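Local coordinates for iron aquisition yersiniabactin synthesis enzyme, YbtT (Escherichia coli, PDB 6BA9), which hydrolyses thioesters with low specificity as a type II thioesterase, sustaining yersiniabactin production in pathogenic enterobacteria, at residues T14-A23 with T82-G92; G50-R61 with L160-A171. The protein carries 1 engineered substitution. One frame throughout, in Å; residues are numbered along the deposited sequence.

Interaction 1 of 2, residues T14-A23 with T82-G92; sequences TAHLVMCPFA and TPLLLAGHAMG. Engineered in segment 82-92: Ala90 (natural residue Ser).
With CG anti to the backbone N and chi2 at 70°, the Met19 chain extends from the backbone and then bends, which lays SD 3.8 Å from Ala87 CB and carries CE on to His89 CB, the two side chains running side by side. Leu17 adopts the same pair of torsions, and its CD1 settles 3.7 Å from Leu85 CB while also meeting the Ala87 methyl. Leu17, Met19, Leu85 and Ala87 thus share one face of the sheet; Val18 packs on the other, its CG2 3.8 Å from Leu84 CD1.

The backbones are parallel neighbours, strand axes 22° apart. Val18 uses both its N-H and its carbonyl, with Leu85 O at 2.9 Å from Val18 N, and five good hydrogen bonds link His16 to Cys20 with Pro83 to Ala87. A sixth, His89 N to Cys20 O at 3.3 Å, is weak and marks where the chains leave the sheet.

Beyond it, Ala90, an engineered replacement of the natural serine, has a positive phi (58°), the strained backbone expected at the residue of a nucleophile elbow, directly before helix 91-105. This is the strand-turn-helix nucleophile elbow of the alpha/beta-hydrolase fold, and the natural serine is probably the nucleophile. Ala90 touches His226, whose carbonyl accepts from His89 NE2, while Ser116 holds ND1. A water accepts from Ala23 N at 2.9 Å and also from Met91 N. In enzymes of this fold, these two backbone positions form the oxyanion hole, so the water probably sits where the oxyanion of a thioester intermediate would, held by two convergent N-H donors.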
loop_
_atom_site.group_PDB
_atom_site.type_symbol
_atom_site.label_atom_id
_atom_site.label_comp_id
_atom_site.label_asym_id
_atom_site.label_seq_id
_atom_site.Cartn_x
_atom_site.Cartn_y
_atom_site.Cartn_z
ATOM N N THR A 14 21.835 1.802 3.612
ATOM C CA THR A 14 21.236 1.825 4.944
ATOM C C THR A 14 19.731 2.066 4.923
ATOM O O THR A 14 19.095 1.995 5.980
ATOM C CB THR A 14 21.919 2.880 5.832
ATOM O OG1 THR A 14 21.702 4.190 5.299
ATOM C CG2 THR A 14 23.414 2.607 5.912
ATOM N N ALA A 15 19.147 2.312 3.756
ATOM C CA ALA A 15 17.730 2.619 3.687
ATOM C C ALA A 15 16.889 1.360 3.880
ATOM O O ALA A 15 17.331 0.237 3.644
ATOM C CB ALA A 15 17.391 3.254 2.346
ATOM N N HIS A 16 15.654 1.571 4.344
ATOM C CA HIS A 16 14.690 0.497 4.558
ATOM C C HIS A 16 13.360 0.942 3.972
ATOM O O HIS A 16 12.792 1.952 4.404
ATOM C CB HIS A 16 14.546 0.177 6.044
ATOM C CG HIS A 16 13.749 -1.053 6.336
ATOM N ND1 HIS A 16 13.555 -1.506 7.624
ATOM C CD2 HIS A 16 13.070 -1.911 5.532
ATOM C CE1 HIS A 16 12.816 -2.602 7.599
ATOM N NE2 HIS A 16 12.535 -2.887 6.338
ATOM N N LEU A 17 12.909 0.230 2.945
ATOM C CA LEU A 17 11.633 0.478 2.281
ATOM C C LEU A 17 10.608 -0.526 2.806
ATOM O O LEU A 17 10.852 -1.735 2.791
ATOM C CB LEU A 17 11.810 0.343 0.764
ATOM C CG LEU A 17 10.592 0.422 -0.144
ATOM C CD1 LEU A 17 9.909 1.761 -0.058
ATOM C CD2 LEU A 17 11.012 0.144 -1.584
ATOM N N VAL A 18 9.482 -0.016 3.308
ATOM C CA VAL A 18 8.395 -0.809 3.876
ATOM C C VAL A 18 7.171 -0.648 2.985
ATOM O O VAL A 18 6.683 0.475 2.784
ATOM C CB VAL A 18 8.099 -0.361 5.313
ATOM C CG1 VAL A 18 6.880 -1.096 5.892
ATOM C CG2 VAL A 18 9.307 -0.598 6.202
ATOM N N MET A 19 6.689 -1.762 2.437
ATOM C CA MET A 19 5.607 -1.759 1.468
ATOM C C MET A 19 4.312 -2.261 2.083
ATOM O O MET A 19 4.261 -3.389 2.588
ATOM C CB MET A 19 5.958 -2.653 0.278
ATOM C CG MET A 19 4.855 -2.776 -0.752
ATOM S SD MET A 19 4.614 -1.253 -1.662
ATOM C CE MET A 19 3.284 -1.748 -2.733
ATOM N N CYS A 20 3.240 -1.485 1.934
ATOM C CA CYS A 20 1.889 -1.847 2.347
ATOM C C CYS A 20 1.118 -2.398 1.151
ATOM O O CYS A 20 1.047 -1.735 0.095
ATOM C CB CYS A 20 1.175 -0.610 2.889
ATOM S SG CYS A 20 1.921 0.017 4.412
ATOM N N PRO A 21 0.524 -3.582 1.260
ATOM C CA PRO A 21 -0.111 -4.214 0.102
ATOM C C PRO A 21 -1.525 -3.693 -0.165
ATOM O O PRO A 21 -2.136 -2.971 0.630
ATOM C CB PRO A 21 -0.130 -5.686 0.509
ATOM C CG PRO A 21 -0.315 -5.647 1.974
ATOM C CD PRO A 21 0.552 -4.484 2.421
ATOM N N PHE A 22 -2.046 -4.083 -1.326
ATOM C CA PHE A 22 -3.415 -3.803 -1.718
ATOM C C PHE A 22 -4.396 -4.709 -0.955
ATOM O O PHE A 22 -4.013 -5.662 -0.257
ATOM C CB PHE A 22 -3.560 -3.975 -3.236
ATOM C CG PHE A 22 -2.935 -5.241 -3.765
ATOM C CD1 PHE A 22 -1.674 -5.220 -4.337
ATOM C CD2 PHE A 22 -3.602 -6.454 -3.656
ATOM C CE1 PHE A 22 -1.086 -6.398 -4.816
ATOM C CE2 PHE A 22 -3.015 -7.631 -4.132
ATOM C CZ PHE A 22 -1.768 -7.592 -4.704
ATOM N N ALA A 23 -5.678 -4.384 -1.077
ATOM C CA ALA A 23 -6.725 -5.174 -0.429
ATOM C C ALA A 23 -6.712 -6.590 -0.983
ATOM O O ALA A 23 -6.609 -6.800 -2.196
ATOM C CB ALA A 23 -8.092 -4.542 -0.680
ATOM N N THR A 82 18.210 5.085 10.557
ATOM C CA THR A 82 17.892 4.380 9.318
ATOM C C THR A 82 16.980 5.249 8.461
ATOM O O THR A 82 15.910 5.647 8.938
ATOM C CB THR A 82 17.185 3.079 9.651
ATOM O OG1 THR A 82 18.113 2.186 10.280
ATOM C CG2 THR A 82 16.592 2.408 8.386
ATOM N N PRO A 83 17.338 5.573 7.215
ATOM C CA PRO A 83 16.383 6.262 6.331
ATOM C C PRO A 83 15.210 5.349 6.002
ATOM O O PRO A 83 15.391 4.319 5.356
ATOM C CB PRO A 83 17.206 6.564 5.072
ATOM C CG PRO A 83 18.618 6.407 5.453
ATOM C CD PRO A 83 18.669 5.438 6.589
ATOM N N LEU A 84 14.015 5.735 6.434
ATOM C CA LEU A 84 12.810 4.932 6.267
ATOM C C LEU A 84 11.990 5.489 5.116
ATOM O O LEU A 84 11.683 6.691 5.073
ATOM C CB LEU A 84 11.975 4.950 7.547
ATOM C CG LEU A 84 10.622 4.231 7.451
ATOM C CD1 LEU A 84 10.789 2.722 7.300
ATOM C CD2 LEU A 84 9.784 4.536 8.671
ATOM N N LEU A 85 11.634 4.613 4.185
ATOM C CA LEU A 85 10.708 4.922 3.103
ATOM C C LEU A 85 9.445 4.089 3.272
ATOM O O LEU A 85 9.524 2.865 3.424
ATOM C CB LEU A 85 11.353 4.610 1.747
ATOM C CG LEU A 85 12.664 5.352 1.438
ATOM C CD1 LEU A 85 13.290 4.797 0.165
ATOM C CD2 LEU A 85 12.401 6.826 1.282
ATOM N N LEU A 86 8.289 4.739 3.280
ATOM C CA LEU A 86 7.006 4.051 3.374
ATOM C C LEU A 86 6.328 4.087 2.021
ATOM O O LEU A 86 6.243 5.152 1.412
ATOM C CB LEU A 86 6.085 4.745 4.370
ATOM C CG LEU A 86 6.391 4.506 5.831
ATOM C CD1 LEU A 86 5.624 5.524 6.691
ATOM C CD2 LEU A 86 5.990 3.096 6.204
ATOM N N ALA A 87 5.865 2.941 1.542
ATOM C CA ALA A 87 5.187 2.840 0.259
ATOM C C ALA A 87 3.910 2.024 0.408
ATOM O O ALA A 87 3.805 1.156 1.275
ATOM C CB ALA A 87 6.072 2.162 -0.775
ATOM N N GLY A 88 2.936 2.287 -0.454
ATOM C CA GLY A 88 1.742 1.463 -0.499
ATOM C C GLY A 88 1.038 1.609 -1.820
ATOM O O GLY A 88 1.121 2.658 -2.467
ATOM N N HIS A 89 0.343 0.546 -2.230
ATOM C CA HIS A 89 -0.431 0.512 -3.465
ATOM C C HIS A 89 -1.898 0.281 -3.129
ATOM O O HIS A 89 -2.232 -0.632 -2.359
ATOM C CB HIS A 89 0.067 -0.614 -4.376
ATOM C CG HIS A 89 -0.537 -0.595 -5.744
ATOM N ND1 HIS A 89 -0.273 0.395 -6.675
ATOM C CD2 HIS A 89 -1.407 -1.449 -6.338
ATOM C CE1 HIS A 89 -0.926 0.122 -7.793
ATOM N NE2 HIS A 89 -1.629 -0.981 -7.610
ATOM N N ALA A 90 -2.768 1.098 -3.709
ATOM C CA ALA A 90 -4.223 0.988 -3.531
ATOM C C ALA A 90 -4.531 1.104 -2.039
ATOM O O ALA A 90 -4.102 2.092 -1.422
ATOM C CB ALA A 90 -4.765 -0.237 -4.273
ATOM N N MET A 91 -5.207 0.141 -1.415
ATOM C CA MET A 91 -5.462 0.227 0.020
ATOM C C MET A 91 -4.182 0.511 0.788
ATOM O O MET A 91 -4.190 1.220 1.807
ATOM C CB MET A 91 -6.038 -1.103 0.520
ATOM C CG MET A 91 -6.053 -1.290 2.012
ATOM S SD MET A 91 -6.737 -2.912 2.407
ATOM C CE MET A 91 -6.577 -2.891 4.179
ATOM N N GLY A 92 -3.074 -0.106 0.364
ATOM C CA GLY A 92 -1.825 0.070 1.079
ATOM C C GLY A 92 -1.340 1.502 1.082
ATOM O O GLY A 92 -0.651 1.913 2.013
HETATM O O HOH W 1 20.009 1.357 8.471
HETATM O O HOH W 2 -6.695 -2.182 -2.646
#

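Interaction 2 of 2, residues G50-R61 with L160-A171; sequences GRDRLRHLEPLR and LFLPLLRADFYA
Leu164, Arg61 and Arg51 bury the most surface here, and Leu164 reaches from the helix into the loop, its branches spread over Gly50, Arg51, Arg55 and Pro59. Its CD1 lies 3.4 Å from Gly50 O and also meets Pro59 CG, while CD2 turns to Arg55 NH1. Its CG stands 3.9 Å above the centre of the Arg51 guanidinium, covering one face of that group.

The edge of the same guanidinium is given to Asp168. Bends at chi2 and chi3 (-140° and 74°) turn the Arg51 chain so that it meets the carboxylate end-on: NH1 is 2.7 Å from Asp168 OD2 and NH2 is 2.9 Å from Asp168 OD1. Both oxygens use their syn lone pairs, and the planes lie only 5° apart, a bidentate salt bridge that fixes the rotation of both groups. Gly24 N also binds OD2, and Pro49 O accepts from Arg51 NH2. This pairing ties the loop that follows strand 42-46 to helix 155-174, probably part of the lid, as in related type II thioesterases. The loop is itself shaped by a G1 bulge at Gly50 and Arg51 facing Leu54.

Farther along, Pro59 CB rests 3.7 Å from Ala167 CB. A water donates to both Leu60 O and Asp168 OD1. Arg61 lies alongside the last turn of the segment, with CB against Tyr170 CD1 and its carbonyl oxygen near the plane of that ring, at its edge, 3.6 Å from CD1.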
loop_
_atom_site.group_PDB
_atom_site.type_symbol
_atom_site.label_atom_id
_atom_site.label_comp_id
_atom_site.label_asym_id
_atom_site.label_seq_id
_atom_site.Cartn_x
_atom_site.Cartn_y
_atom_site.Cartn_z
ATOM N N GLY A 50 -4.876 -11.496 9.900
ATOM C CA GLY A 50 -5.826 -12.476 9.426
ATOM C C GLY A 50 -5.275 -13.463 8.422
ATOM O O GLY A 50 -6.021 -14.354 7.993
ATOM N N ARG A 51 -4.025 -13.319 7.997
ATOM C CA ARG A 51 -3.455 -14.203 6.994
ATOM C C ARG A 51 -1.968 -14.354 7.258
ATOM O O ARG A 51 -1.379 -13.629 8.070
ATOM C CB ARG A 51 -3.671 -13.646 5.585
ATOM C CG ARG A 51 -2.843 -12.387 5.294
ATOM C CD ARG A 51 -3.620 -11.327 4.483
ATOM N NE ARG A 51 -4.621 -10.648 5.313
ATOM C CZ ARG A 51 -5.558 -9.827 4.851
ATOM N NH1 ARG A 51 -5.664 -9.585 3.542
ATOM N NH2 ARG A 51 -6.407 -9.274 5.696
ATOM N N ASP A 52 -1.350 -15.267 6.516
ATOM C CA ASP A 52 0.099 -15.519 6.597
ATOM C C ASP A 52 0.447 -15.832 8.054
ATOM O O ASP A 52 -0.292 -16.601 8.688
ATOM C CB ASP A 52 0.882 -14.391 5.946
ATOM C CG ASP A 52 0.588 -14.240 4.465
ATOM O OD1 ASP A 52 0.117 -15.191 3.799
ATOM O OD2 ASP A 52 0.819 -13.121 3.948
ATOM N N ARG A 53 1.500 -15.250 8.628
ATOM C CA ARG A 53 1.866 -15.552 10.012
ATOM C C ARG A 53 0.873 -14.986 11.014
ATOM O O ARG A 53 1.000 -15.266 12.212
ATOM C CB ARG A 53 3.253 -14.973 10.325
ATOM C CG ARG A 53 4.335 -15.543 9.458
ATOM C CD ARG A 53 5.656 -14.822 9.655
ATOM N NE ARG A 53 6.667 -15.362 8.753
ATOM C CZ ARG A 53 7.911 -14.909 8.647
ATOM N NH1 ARG A 53 8.329 -13.889 9.395
ATOM N NH2 ARG A 53 8.740 -15.481 7.784
ATOM N N LEU A 54 -0.077 -14.160 10.563
ATOM C CA LEU A 54 -1.071 -13.520 11.408
ATOM C C LEU A 54 -2.455 -14.123 11.212
ATOM O O LEU A 54 -3.470 -13.483 11.509
ATOM C CB LEU A 54 -1.115 -12.016 11.147
ATOM C CG LEU A 54 0.221 -11.287 11.349
ATOM C CD1 LEU A 54 0.014 -9.780 11.161
ATOM C CD2 LEU A 54 0.884 -11.563 12.693
ATOM N N ARG A 55 -2.511 -15.369 10.746
ATOM C CA ARG A 55 -3.789 -16.054 10.521
ATOM C C ARG A 55 -4.624 -16.153 11.791
ATOM O O ARG A 55 -5.859 -16.183 11.717
ATOM C CB ARG A 55 -3.491 -17.457 10.007
ATOM C CG ARG A 55 -4.702 -18.289 9.623
ATOM C CD ARG A 55 -5.403 -17.826 8.375
ATOM N NE ARG A 55 -4.532 -17.896 7.221
ATOM C CZ ARG A 55 -4.877 -17.513 5.996
ATOM N NH1 ARG A 55 -6.103 -17.042 5.768
ATOM N NH2 ARG A 55 -3.996 -17.602 5.016
ATOM N N HIS A 56 -3.981 -16.220 12.951
ATOM C CA HIS A 56 -4.693 -16.380 14.213
ATOM C C HIS A 56 -5.436 -15.119 14.639
ATOM O O HIS A 56 -6.218 -15.177 15.591
ATOM C CB HIS A 56 -3.707 -16.794 15.313
ATOM C CG HIS A 56 -2.612 -15.801 15.544
ATOM N ND1 HIS A 56 -1.545 -15.654 14.685
ATOM C CD2 HIS A 56 -2.425 -14.888 16.529
ATOM C CE1 HIS A 56 -0.752 -14.695 15.125
ATOM N NE2 HIS A 56 -1.268 -14.208 16.239
ATOM N N LEU A 57 -5.199 -13.980 13.987
ATOM C CA LEU A 57 -5.840 -12.723 14.349
ATOM C C LEU A 57 -7.074 -12.492 13.482
ATOM O O LEU A 57 -7.128 -12.899 12.322
ATOM C CB LEU A 57 -4.865 -11.559 14.165
ATOM C CG LEU A 57 -3.577 -11.594 14.993
ATOM C CD1 LEU A 57 -2.722 -10.364 14.715
ATOM C CD2 LEU A 57 -3.920 -11.685 16.491
ATOM N N GLU A 58 -8.073 -11.808 14.039
ATOM C CA GLU A 58 -9.179 -11.376 13.198
ATOM C C GLU A 58 -8.719 -10.221 12.314
ATOM O O GLU A 58 -7.938 -9.373 12.750
ATOM C CB GLU A 58 -10.391 -10.939 14.030
ATOM C CG GLU A 58 -11.252 -12.121 14.525
ATOM C CD GLU A 58 -11.762 -13.006 13.387
ATOM O OE1 GLU A 58 -11.136 -14.055 13.112
ATOM O OE2 GLU A 58 -12.779 -12.646 12.754
ATOM N N PRO A 59 -9.186 -10.155 11.073
ATOM C CA PRO A 59 -8.808 -9.026 10.231
ATOM C C PRO A 59 -9.421 -7.731 10.742
ATOM O O PRO A 59 -10.528 -7.710 11.301
ATOM C CB PRO A 59 -9.337 -9.408 8.843
ATOM C CG PRO A 59 -10.356 -10.436 9.075
ATOM C CD PRO A 59 -10.007 -11.138 10.348
ATOM N N LEU A 60 -8.671 -6.651 10.570
ATOM C CA LEU A 60 -9.140 -5.326 10.935
ATOM C C LEU A 60 -9.976 -4.698 9.822
ATOM O O LEU A 60 -9.872 -5.046 8.643
ATOM C CB LEU A 60 -7.962 -4.420 11.276
ATOM C CG LEU A 60 -7.060 -4.958 12.388
ATOM C CD1 LEU A 60 -6.079 -3.904 12.805
ATOM C CD2 LEU A 60 -7.865 -5.437 13.611
ATOM N N ARG A 61 -10.843 -3.780 10.228
ATOM C CA ARG A 61 -11.811 -3.135 9.347
ATOM C C ARG A 61 -11.619 -1.623 9.290
ATOM O O ARG A 61 -12.529 -0.896 8.864
ATOM C CB ARG A 61 -13.225 -3.519 9.785
ATOM C CG ARG A 61 -13.392 -5.031 9.754
ATOM C CD ARG A 61 -14.813 -5.456 9.948
ATOM N NE ARG A 61 -15.401 -4.984 11.191
ATOM C CZ ARG A 61 -15.409 -5.661 12.339
ATOM N NH1 ARG A 61 -14.826 -6.848 12.441
ATOM N NH2 ARG A 61 -16.009 -5.136 13.395
ATOM N N LEU A 160 -13.577 -19.050 3.469
ATOM C CA LEU A 160 -12.269 -18.602 3.953
ATOM C C LEU A 160 -11.912 -17.213 3.436
ATOM O O LEU A 160 -11.547 -16.319 4.215
ATOM C CB LEU A 160 -11.188 -19.600 3.523
ATOM C CG LEU A 160 -9.762 -19.443 4.073
ATOM C CD1 LEU A 160 -8.955 -18.381 3.382
ATOM C CD2 LEU A 160 -9.778 -19.160 5.566
ATOM N N PHE A 161 -11.975 -17.017 2.116
ATOM C CA PHE A 161 -11.451 -15.791 1.530
ATOM C C PHE A 161 -12.392 -14.613 1.701
ATOM O O PHE A 161 -11.924 -13.487 1.889
ATOM C CB PHE A 161 -11.091 -16.015 0.058
ATOM C CG PHE A 161 -9.759 -16.676 -0.113
ATOM C CD1 PHE A 161 -8.588 -15.932 -0.066
ATOM C CD2 PHE A 161 -9.669 -18.052 -0.257
ATOM C CE1 PHE A 161 -7.355 -16.544 -0.191
ATOM C CE2 PHE A 161 -8.440 -18.670 -0.387
ATOM C CZ PHE A 161 -7.280 -17.916 -0.352
ATOM N N LEU A 162 -13.708 -14.825 1.634
ATOM C CA LEU A 162 -14.607 -13.674 1.673
ATOM C C LEU A 162 -14.539 -12.905 2.976
ATOM O O LEU A 162 -14.575 -11.665 2.921
ATOM C CB LEU A 162 -16.045 -14.069 1.335
ATOM C CG LEU A 162 -16.242 -14.338 -0.148
ATOM C CD1 LEU A 162 -17.665 -14.805 -0.374
ATOM C CD2 LEU A 162 -15.924 -13.110 -1.026
ATOM N N PRO A 163 -14.450 -13.529 4.152
ATOM C CA PRO A 163 -14.312 -12.711 5.365
ATOM C C PRO A 163 -13.070 -11.829 5.334
ATOM O O PRO A 163 -13.103 -10.682 5.792
ATOM C CB PRO A 163 -14.271 -13.759 6.485
ATOM C CG PRO A 163 -15.024 -14.896 5.941
ATOM C CD PRO A 163 -14.678 -14.947 4.472
ATOM N N LEU A 164 -11.969 -12.343 4.783
ATOM C CA LEU A 164 -10.727 -11.581 4.698
ATOM C C LEU A 164 -10.853 -10.444 3.699
ATOM O O LEU A 164 -10.529 -9.278 3.993
ATOM C CB LEU A 164 -9.635 -12.541 4.230
ATOM C CG LEU A 164 -8.271 -12.632 4.881
ATOM C CD1 LEU A 164 -8.326 -12.504 6.394
ATOM C CD2 LEU A 164 -7.660 -13.986 4.499
ATOM N N LEU A 165 -11.306 -10.767 2.486
ATOM C CA LEU A 165 -11.433 -9.760 1.447
ATOM C C LEU A 165 -12.477 -8.710 1.805
ATOM O O LEU A 165 -12.285 -7.524 1.514
ATOM C CB LEU A 165 -11.823 -10.444 0.141
ATOM C CG LEU A 165 -10.757 -11.338 -0.476
ATOM C CD1 LEU A 165 -11.363 -12.345 -1.457
ATOM C CD2 LEU A 165 -9.743 -10.474 -1.142
ATOM N N ARG A 166 -13.607 -9.131 2.386
ATOM C CA ARG A 166 -14.626 -8.156 2.771
ATOM C C ARG A 166 -14.134 -7.238 3.881
ATOM O O ARG A 166 -14.451 -6.042 3.880
ATOM C CB ARG A 166 -15.912 -8.859 3.191
ATOM C CG ARG A 166 -16.705 -9.409 2.022
ATOM C CD ARG A 166 -18.065 -9.868 2.530
ATOM N NE ARG A 166 -18.936 -10.344 1.460
ATOM C CZ ARG A 166 -19.701 -9.563 0.702
ATOM N NH1 ARG A 166 -19.721 -8.261 0.838
ATOM N NH2 ARG A 166 -20.465 -10.112 -0.223
ATOM N N ALA A 167 -13.332 -7.754 4.818
ATOM C CA ALA A 167 -12.749 -6.884 5.838
ATOM C C ALA A 167 -11.837 -5.840 5.202
ATOM O O ALA A 167 -11.937 -4.643 5.491
ATOM C CB ALA A 167 -11.988 -7.717 6.868
ATOM N N ASP A 168 -10.955 -6.283 4.306
ATOM C CA ASP A 168 -10.024 -5.367 3.657
ATOM C C ASP A 168 -10.788 -4.319 2.841
ATOM O O ASP A 168 -10.498 -3.118 2.909
ATOM C CB ASP A 168 -9.075 -6.108 2.704
ATOM C CG ASP A 168 -8.045 -6.998 3.393
ATOM O OD1 ASP A 168 -7.980 -7.098 4.632
ATOM O OD2 ASP A 168 -7.290 -7.648 2.624
ATOM N N PHE A 169 -11.749 -4.770 2.019
ATOM C CA PHE A 169 -12.480 -3.840 1.166
ATOM C C PHE A 169 -13.375 -2.903 1.978
ATOM O O PHE A 169 -13.529 -1.725 1.617
ATOM C CB PHE A 169 -13.221 -4.591 0.060
ATOM C CG PHE A 169 -12.359 -4.873 -1.138
ATOM C CD1 PHE A 169 -12.267 -3.941 -2.146
ATOM C CD2 PHE A 169 -11.653 -6.049 -1.254
ATOM C CE1 PHE A 169 -11.464 -4.187 -3.246
ATOM C CE2 PHE A 169 -10.849 -6.276 -2.371
ATOM C CZ PHE A 169 -10.780 -5.353 -3.337
ATOM N N TYR A 170 -13.943 -3.388 3.078
ATOM C CA TYR A 170 -14.687 -2.488 3.956
ATOM C C TYR A 170 -13.767 -1.413 4.533
ATOM O O TYR A 170 -14.109 -0.223 4.533
ATOM C CB TYR A 170 -15.424 -3.243 5.068
ATOM C CG TYR A 170 -16.163 -2.263 5.969
ATOM C CD1 TYR A 170 -15.542 -1.689 7.080
ATOM C CD2 TYR A 170 -17.444 -1.856 5.662
ATOM C CE1 TYR A 170 -16.187 -0.761 7.847
ATOM C CE2 TYR A 170 -18.107 -0.933 6.446
ATOM C CZ TYR A 170 -17.476 -0.386 7.518
ATOM O OH TYR A 170 -18.121 0.548 8.307
ATOM N N ALA A 171 -12.575 -1.802 4.979
ATOM C CA ALA A 171 -11.634 -0.815 5.507
ATOM C C ALA A 171 -11.320 0.239 4.465
ATOM O O ALA A 171 -11.320 1.439 4.750
ATOM C CB ALA A 171 -10.350 -1.507 5.947
HETATM O O HOH W 3 -7.755 -5.612 6.952
#

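Interactions 1 and 2 have centres about 20 Å apart and their segments alternate along the chain: 14-23, 50-61, 82-92, then 160-171. Interaction 1 lies inside the central mixed sheet, about 7 Å from the chain centre, where strands 16-20 and 84-89 are neighbours; interaction 2 lies farther out, about 16 Å from that centre, between a loop and helix 155-174. They meet directly: Ala23 CB is 3.7 Å from Phe169 CE2, and Met91 SD is 3.8 Å from Asp168 O. The helix gripped in interaction 2 therefore packs on the loop after strand 16-20 and on the start of helix 91-105, consistent with a lid helix bordering the probable active site.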